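Local coordinates for protein RNA silencing suppressor p19 (Carnation Italian ringspot virus, PDB 6BJV) that suppresses RNA silencing in the host plant by binding short interfering RNAs as a homodimer that selects them by duplex length, like a molecular caliper, at residues F59-G64 and L87-G92. Residues are numbered along the deposited sequence; the frame is centred on the assembly and turned at random.
Sequences FKESWG and LGSWTG. With nucleotides of chain D.
W63 drives the edge of its indole into the face of W90, a T-shaped stack between a central strand of the four-stranded antiparallel sheet, 58-65, and the loop joining helices 80-87 and 92-99. The ring planes stand at 89° and the five-membered rings are centred 4.5 Å apart. NE1 of W63 leads the way: it lies 3.4 Å above the plane of W90, and its N-H edge points into the face of the five-membered ring. Farther along, CZ2 of W63 packs against CH2 of W90 at 3.9 Å. Y112, on strand 109-116, meets both indoles and widens this into an aromatic cluster.

E61, two residues earlier on the same face of the strand, is stretched out past CG (chi2 175°), which carries its carboxylate across to the loop, where it divides between two donors. E61 OE1 lies at the edge of the W90 indole, in the ring plane, and takes a weak, bent bond from W90 NE1 (3.3 Å, 141° at the hydrogen); from outside the loop, Y112 OH also bonds to this oxygen. The alternate residues K60 and S62 serve the RNA-binding side of the sheet: K60 NZ bonds to OP1 of nucleotide G2 of chain D at 2.6 Å, and S62 OG to another phosphate. Back in the buried layer, the other carboxylate oxygen, E61 OE2, accepts a very short hydrogen bond from S89 OG, 2.5 Å long.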
loop_
_atom_site.group_PDB
_atom_site.type_symbol
_atom_site.label_atom_id
_atom_site.label_comp_id
_atom_site.label_asym_id
_atom_site.label_seq_id
_atom_site.Cartn_x
_atom_site.Cartn_y
_atom_site.Cartn_z
ATOM N N PHE A 59 1.424 14.958 6.620
ATOM C CA PHE A 59 0.955 13.710 6.036
ATOM C C PHE A 59 -0.080 13.082 6.956
ATOM O O PHE A 59 -0.187 13.427 8.136
ATOM C CB PHE A 59 2.111 12.730 5.785
ATOM C CG PHE A 59 2.735 12.187 7.040
ATOM C CD1 PHE A 59 3.777 12.859 7.655
ATOM C CD2 PHE A 59 2.289 10.999 7.594
ATOM C CE1 PHE A 59 4.358 12.362 8.806
ATOM C CE2 PHE A 59 2.866 10.496 8.745
ATOM C CZ PHE A 59 3.901 11.179 9.352
ATOM N N LYS A 60 -0.841 12.147 6.395
ATOM C CA LYS A 60 -1.916 11.465 7.101
ATOM C C LYS A 60 -1.623 9.973 7.113
ATOM O O LYS A 60 -1.264 9.402 6.079
ATOM C CB LYS A 60 -3.266 11.743 6.432
ATOM C CG LYS A 60 -4.464 11.137 7.141
ATOM C CD LYS A 60 -5.765 11.637 6.530
ATOM C CE LYS A 60 -6.973 11.167 7.319
ATOM N NZ LYS A 60 -8.225 11.820 6.854
ATOM N N GLU A 61 -1.764 9.348 8.280
ATOM C CA GLU A 61 -1.509 7.924 8.425
ATOM C C GLU A 61 -2.567 7.308 9.328
ATOM O O GLU A 61 -3.166 7.988 10.164
ATOM C CB GLU A 61 -0.105 7.647 8.988
ATOM C CG GLU A 61 0.157 8.230 10.369
ATOM C CD GLU A 61 1.508 7.816 10.927
ATOM O OE1 GLU A 61 2.214 7.028 10.259
ATOM O OE2 GLU A 61 1.863 8.274 12.034
ATOM N N SER A 62 -2.793 6.007 9.151
ATOM C CA SER A 62 -3.833 5.307 9.889
ATOM C C SER A 62 -3.388 3.882 10.186
ATOM O O SER A 62 -2.618 3.284 9.432
ATOM C CB SER A 62 -5.153 5.292 9.109
ATOM O OG SER A 62 -5.033 4.539 7.916
ATOM N N TRP A 63 -3.883 3.350 11.301
ATOM C CA TRP A 63 -3.686 1.957 11.676
ATOM C C TRP A 63 -5.048 1.312 11.882
ATOM O O TRP A 63 -5.863 1.813 12.664
ATOM C CB TRP A 63 -2.851 1.829 12.953
ATOM C CG TRP A 63 -1.388 1.636 12.710
ATOM C CD1 TRP A 63 -0.402 2.567 12.860
ATOM C CD2 TRP A 63 -0.742 0.433 12.277
ATOM N NE1 TRP A 63 0.819 2.018 12.548
ATOM C CE2 TRP A 63 0.637 0.708 12.188
ATOM C CE3 TRP A 63 -1.196 -0.850 11.958
ATOM C CZ2 TRP A 63 1.566 -0.251 11.790
ATOM C CZ3 TRP A 63 -0.272 -1.801 11.563
ATOM C CH2 TRP A 63 1.092 -1.496 11.483
ATOM N N GLY A 64 -5.291 0.208 11.181
ATOM C CA GLY A 64 -6.539 -0.513 11.321
ATOM C C GLY A 64 -6.339 -1.926 11.825
ATOM O O GLY A 64 -5.602 -2.707 11.219
ATOM N N LEU A 87 8.897 9.730 12.496
ATOM C CA LEU A 87 9.195 8.305 12.565
ATOM C C LEU A 87 8.900 7.732 13.944
ATOM O O LEU A 87 8.676 6.523 14.066
ATOM C CB LEU A 87 10.657 8.051 12.193
ATOM C CG LEU A 87 11.011 8.221 10.714
ATOM C CD1 LEU A 87 12.518 8.147 10.518
ATOM C CD2 LEU A 87 10.311 7.174 9.859
ATOM N N GLY A 88 8.897 8.569 14.979
ATOM C CA GLY A 88 8.475 8.164 16.301
ATOM C C GLY A 88 6.980 8.176 16.514
ATOM O O GLY A 88 6.522 7.980 17.642
ATOM N N SER A 89 6.201 8.405 15.453
ATOM C CA SER A 89 4.748 8.403 15.579
ATOM C C SER A 89 4.240 7.087 16.148
ATOM O O SER A 89 3.243 7.069 16.879
ATOM C CB SER A 89 4.107 8.667 14.219
ATOM O OG SER A 89 2.697 8.753 14.328
ATOM N N TRP A 90 4.902 5.981 15.818
ATOM C CA TRP A 90 4.545 4.676 16.350
ATOM C C TRP A 90 5.735 3.747 16.171
ATOM O O TRP A 90 6.433 3.816 15.158
ATOM C CB TRP A 90 3.310 4.097 15.650
ATOM C CG TRP A 90 3.468 3.980 14.166
ATOM C CD1 TRP A 90 3.030 4.865 13.224
ATOM C CD2 TRP A 90 4.111 2.917 13.450
ATOM N NE1 TRP A 90 3.359 4.419 11.967
ATOM C CE2 TRP A 90 4.024 3.227 12.078
ATOM C CE3 TRP A 90 4.751 1.736 13.836
ATOM C CZ2 TRP A 90 4.553 2.397 11.091
ATOM C CZ3 TRP A 90 5.276 0.914 12.854
ATOM C CH2 TRP A 90 5.174 1.249 11.499
ATOM N N THR A 91 5.960 2.894 17.159
ATOM C CA THR A 91 7.008 1.888 17.110
ATOM C C THR A 91 6.375 0.502 17.024
ATOM O O THR A 91 5.150 0.350 17.002
ATOM C CB THR A 91 7.933 2.009 18.326
ATOM O OG1 THR A 91 8.871 0.925 18.327
ATOM C CG2 THR A 91 7.143 1.992 19.626
ATOM N N GLY A 92 7.230 -0.519 16.957
ATOM C CA GLY A 92 6.731 -1.881 16.859
ATOM C C GLY A 92 5.959 -2.311 18.092
ATOM O O GLY A 92 4.962 -3.030 17.993
ATOM P P G D 2 -8.381 15.252 7.359
ATOM O OP1 G D 2 -7.943 14.077 8.152
ATOM O OP2 G D 2 -8.687 15.083 5.915
ATOM O "O5'" G D 2 -9.663 15.863 8.080
ATOM C "C5'" G D 2 -9.646 16.147 9.471
ATOM C "C4'" G D 2 -10.979 16.665 9.946
ATOM O "O4'" G D 2 -11.230 17.982 9.387
ATOM C "C3'" G D 2 -12.196 15.858 9.527
ATOM O "O3'" G D 2 -12.394 14.695 10.310
ATOM C "C2'" G D 2 -13.318 16.880 9.640
ATOM O "O2'" G D 2 -13.714 17.067 10.991
ATOM C "C1'" G D 2 -12.614 18.146 9.154
ATOM N N9 G D 2 -12.832 18.378 7.716
ATOM C C8 G D 2 -11.949 18.169 6.683
ATOM N N7 G D 2 -12.448 18.470 5.515
ATOM C C5 G D 2 -13.738 18.900 5.794
ATOM C C6 G D 2 -14.763 19.360 4.928
ATOM O O6 G D 2 -14.734 19.479 3.695
ATOM N N1 G D 2 -15.915 19.695 5.633
ATOM C C2 G D 2 -16.062 19.604 6.996
ATOM N N2 G D 2 -17.248 19.974 7.497
ATOM N N3 G D 2 -15.114 19.179 7.816
ATOM C C4 G D 2 -13.990 18.847 7.148
#